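Local coordinates for protein RNase NGR3 (Nicotiana glutinosa, PDB 1VD3) that probably cleaves RNA as an endonuclease of the RNase T2 family, and here holds the nucleotide 2'-UMP in its active site, at residues 11-16 with 43-48. Numbering follows the deposited sequence.
With U2P (phosphoric acid mono-[2-(2,4-dioxo-3,4-dihydro-2H-pyrimidin-1-yl)-4-hydroxy-5-hydroxymethyl-tetrahydro-furan-3-yl] ester), chain B.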
loop_
_atom_site.group_PDB
_atom_site.type_symbol
_atom_site.label_atom_id
_atom_site.label_comp_id
_atom_site.label_asym_id
_atom_site.label_seq_id
_atom_site.Cartn_x
_atom_site.Cartn_y
_atom_site.Cartn_z
ATOM N N PHE A 11 -5.335 11.407 -3.437
ATOM C CA PHE A 11 -4.385 10.545 -2.743
ATOM C C PHE A 11 -4.201 9.251 -3.498
ATOM O O PHE A 11 -5.154 8.700 -4.039
ATOM C CB PHE A 11 -4.887 10.073 -1.373
ATOM C CG PHE A 11 -4.936 11.122 -0.319
ATOM C CD1 PHE A 11 -6.130 11.778 -0.037
ATOM C CD2 PHE A 11 -3.822 11.375 0.474
ATOM C CE1 PHE A 11 -6.219 12.667 1.031
ATOM C CE2 PHE A 11 -3.900 12.264 1.547
ATOM C CZ PHE A 11 -5.102 12.909 1.827
ATOM N N TYR A 12 -2.973 8.755 -3.507
ATOM C CA TYR A 12 -2.721 7.438 -4.055
ATOM C C TYR A 12 -2.699 6.642 -2.746
ATOM O O TYR A 12 -1.961 7.005 -1.828
ATOM C CB TYR A 12 -1.335 7.347 -4.684
ATOM C CG TYR A 12 -1.301 7.581 -6.170
ATOM C CD1 TYR A 12 -0.277 8.331 -6.749
ATOM C CD2 TYR A 12 -2.270 7.025 -7.004
ATOM C CE1 TYR A 12 -0.221 8.518 -8.123
ATOM C CE2 TYR A 12 -2.220 7.208 -8.382
ATOM C CZ TYR A 12 -1.191 7.956 -8.931
ATOM O OH TYR A 12 -1.135 8.138 -10.295
ATOM N N PHE A 13 -3.536 5.617 -2.623
ATOM C CA PHE A 13 -3.501 4.781 -1.428
ATOM C C PHE A 13 -2.779 3.537 -1.934
ATOM O O PHE A 13 -3.287 2.808 -2.796
ATOM C CB PHE A 13 -4.906 4.438 -0.915
ATOM C CG PHE A 13 -4.902 3.465 0.238
ATOM C CD1 PHE A 13 -4.114 3.703 1.366
ATOM C CD2 PHE A 13 -5.672 2.309 0.193
ATOM C CE1 PHE A 13 -4.094 2.804 2.428
ATOM C CE2 PHE A 13 -5.660 1.400 1.253
ATOM C CZ PHE A 13 -4.869 1.649 2.371
ATOM N N VAL A 14 -1.577 3.324 -1.414
ATOM C CA VAL A 14 -0.725 2.230 -1.847
ATOM C C VAL A 14 -0.595 1.100 -0.838
ATOM O O VAL A 14 -0.177 1.307 0.304
ATOM C CB VAL A 14 0.698 2.756 -2.174
ATOM C CG1 VAL A 14 1.502 1.688 -2.906
ATOM C CG2 VAL A 14 0.605 4.050 -2.997
ATOM N N GLN A 15 -0.956 -0.097 -1.281
ATOM C CA GLN A 15 -0.865 -1.283 -0.454
ATOM C C GLN A 15 0.112 -2.218 -1.141
ATOM O O GLN A 15 0.346 -2.110 -2.348
ATOM C CB GLN A 15 -2.225 -1.972 -0.347
ATOM C CG GLN A 15 -3.289 -1.137 0.347
ATOM C CD GLN A 15 -4.614 -1.863 0.435
ATOM O OE1 GLN A 15 -4.771 -2.800 1.221
ATOM N NE2 GLN A 15 -5.572 -1.444 -0.384
ATOM N N GLN A 16 0.701 -3.130 -0.384
ATOM C CA GLN A 16 1.598 -4.071 -1.021
ATOM C C GLN A 16 1.391 -5.476 -0.504
ATOM O O GLN A 16 0.773 -5.690 0.545
ATOM C CB GLN A 16 3.061 -3.655 -0.862
ATOM C CG GLN A 16 3.655 -3.765 0.511
ATOM C CD GLN A 16 5.181 -3.784 0.453
ATOM O OE1 GLN A 16 5.793 -3.083 -0.358
ATOM N NE2 GLN A 16 5.796 -4.578 1.314
ATOM N N HIS A 43 1.441 0.573 2.402
ATOM C CA HIS A 43 2.767 1.119 2.120
ATOM C C HIS A 43 2.619 2.583 2.520
ATOM O O HIS A 43 3.410 3.105 3.305
ATOM C CB HIS A 43 3.149 1.016 0.631
ATOM C CG HIS A 43 4.422 1.736 0.281
ATOM N ND1 HIS A 43 5.196 1.394 -0.808
ATOM C CD2 HIS A 43 5.049 2.785 0.869
ATOM C CE1 HIS A 43 6.242 2.200 -0.876
ATOM N NE2 HIS A 43 6.176 3.053 0.131
ATOM N N GLY A 44 1.592 3.241 1.984
ATOM C CA GLY A 44 1.372 4.636 2.330
ATOM C C GLY A 44 0.161 5.294 1.696
ATOM O O GLY A 44 -0.467 4.734 0.803
ATOM N N LEU A 45 -0.173 6.482 2.189
ATOM C CA LEU A 45 -1.292 7.279 1.676
ATOM C C LEU A 45 -0.591 8.548 1.184
ATOM O O LEU A 45 -0.101 9.342 1.990
ATOM C CB LEU A 45 -2.269 7.600 2.809
ATOM C CG LEU A 45 -3.508 8.435 2.472
ATOM C CD1 LEU A 45 -4.301 7.782 1.347
ATOM C CD2 LEU A 45 -4.361 8.577 3.725
ATOM N N TRP A 46 -0.544 8.729 -0.134
ATOM C CA TRP A 46 0.182 9.849 -0.724
ATOM C C TRP A 46 -0.576 10.968 -1.427
ATOM O O TRP A 46 -1.279 10.730 -2.404
ATOM C CB TRP A 46 1.210 9.341 -1.742
ATOM C CG TRP A 46 2.065 8.177 -1.348
ATOM C CD1 TRP A 46 2.501 7.845 -0.095
ATOM C CD2 TRP A 46 2.680 7.243 -2.245
ATOM N NE1 TRP A 46 3.359 6.765 -0.161
ATOM C CE2 TRP A 46 3.482 6.377 -1.469
ATOM C CE3 TRP A 46 2.631 7.058 -3.634
ATOM C CZ2 TRP A 46 4.230 5.339 -2.038
ATOM C CZ3 TRP A 46 3.379 6.021 -4.201
ATOM C CH2 TRP A 46 4.164 5.180 -3.402
ATOM N N PRO A 47 -0.428 12.209 -0.940
ATOM C CA PRO A 47 -1.098 13.349 -1.570
ATOM C C PRO A 47 -0.422 13.479 -2.943
ATOM O O PRO A 47 0.805 13.395 -3.031
ATOM C CB PRO A 47 -0.739 14.509 -0.647
ATOM C CG PRO A 47 -0.627 13.842 0.701
ATOM C CD PRO A 47 0.134 12.581 0.371
ATOM N N ASN A 48 -1.201 13.670 -4.004
ATOM C CA ASN A 48 -0.635 13.768 -5.354
ATOM C C ASN A 48 -1.313 14.855 -6.192
ATOM O O ASN A 48 -2.395 15.338 -5.846
ATOM C CB ASN A 48 -0.787 12.412 -6.062
ATOM C CG ASN A 48 0.271 12.172 -7.126
ATOM O OD1 ASN A 48 0.217 12.740 -8.220
ATOM N ND2 ASN A 48 1.242 11.318 -6.811
HETATM O "O5'" U2P B . 9.369 3.273 -6.064
HETATM C "C5'" U2P B . 9.222 4.713 -6.014
HETATM C "C4'" U2P B . 9.234 5.191 -4.555
HETATM O "O4'" U2P B . 9.053 6.685 -4.521
HETATM C "C1'" U2P B . 7.837 7.195 -3.766
HETATM N N1 U2P B . 6.775 7.922 -4.588
HETATM C C6 U2P B . 6.566 7.385 -5.836
HETATM C C5 U2P B . 5.466 7.763 -6.649
HETATM C C4 U2P B . 4.549 8.807 -6.139
HETATM O O4 U2P B . 3.520 9.121 -6.728
HETATM N N3 U2P B . 4.937 9.425 -4.908
HETATM C C2 U2P B . 6.038 9.055 -4.099
HETATM O O2 U2P B . 6.291 9.677 -3.088
HETATM C "C2'" U2P B . 7.516 5.947 -2.916
HETATM O "O2'" U2P B . 8.314 5.881 -1.696
HETATM P P U2P B . 8.077 6.675 -0.359
HETATM O O1P U2P B . 8.894 6.819 0.820
HETATM O O2P U2P B . 7.287 7.908 -0.662
HETATM O O3P U2P B . 7.081 5.823 0.267
HETATM C "C3'" U2P B . 7.958 4.761 -3.791
HETATM O "O3'" U2P B . 8.258 3.622 -2.903
#
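V14 and the bound nucleotide sandwich the indole of W46. On one face lies V14 CG2, 3.5 Å from the centroid of the six-membered ring and almost on its normal, a CH-pi contact. The uracil of U2P lies over the opposite face, roughly parallel to the indole, with its N3 3.5 Å from W46 CE3. H43 CE1 sits at the indole edge, in its plane, and W46 CZ2 lies over one face of the H43 ring, toward its rim. H101 also stacks with W46. W46 CG stands anti to its carbonyl carbon (chi1 -46°), which brings the indole between valine and nucleotide. Its NE1 is hydrogen-bonded to E97 OE2. With an alanine at W46, the uracil would probably lose its flat platform, and V14 CG2 and E97 their partner. H43, predicted to be catalytic, donates from NE2 to U2P O3P at 2.9 Å, a bent bond (142°); its ND1 is hydrogen-bonded to Q175 OE1. The strands pair antiparallel in the central sheet of the RNase T2 fold. A classic beta bulge interrupts the ladder: V14 O accepts from both H43 N (2.7 Å) and G44 N (3.1 Å). On the other side of the sheet, F11 CD2 packs on L45 CG at 3.6 Å.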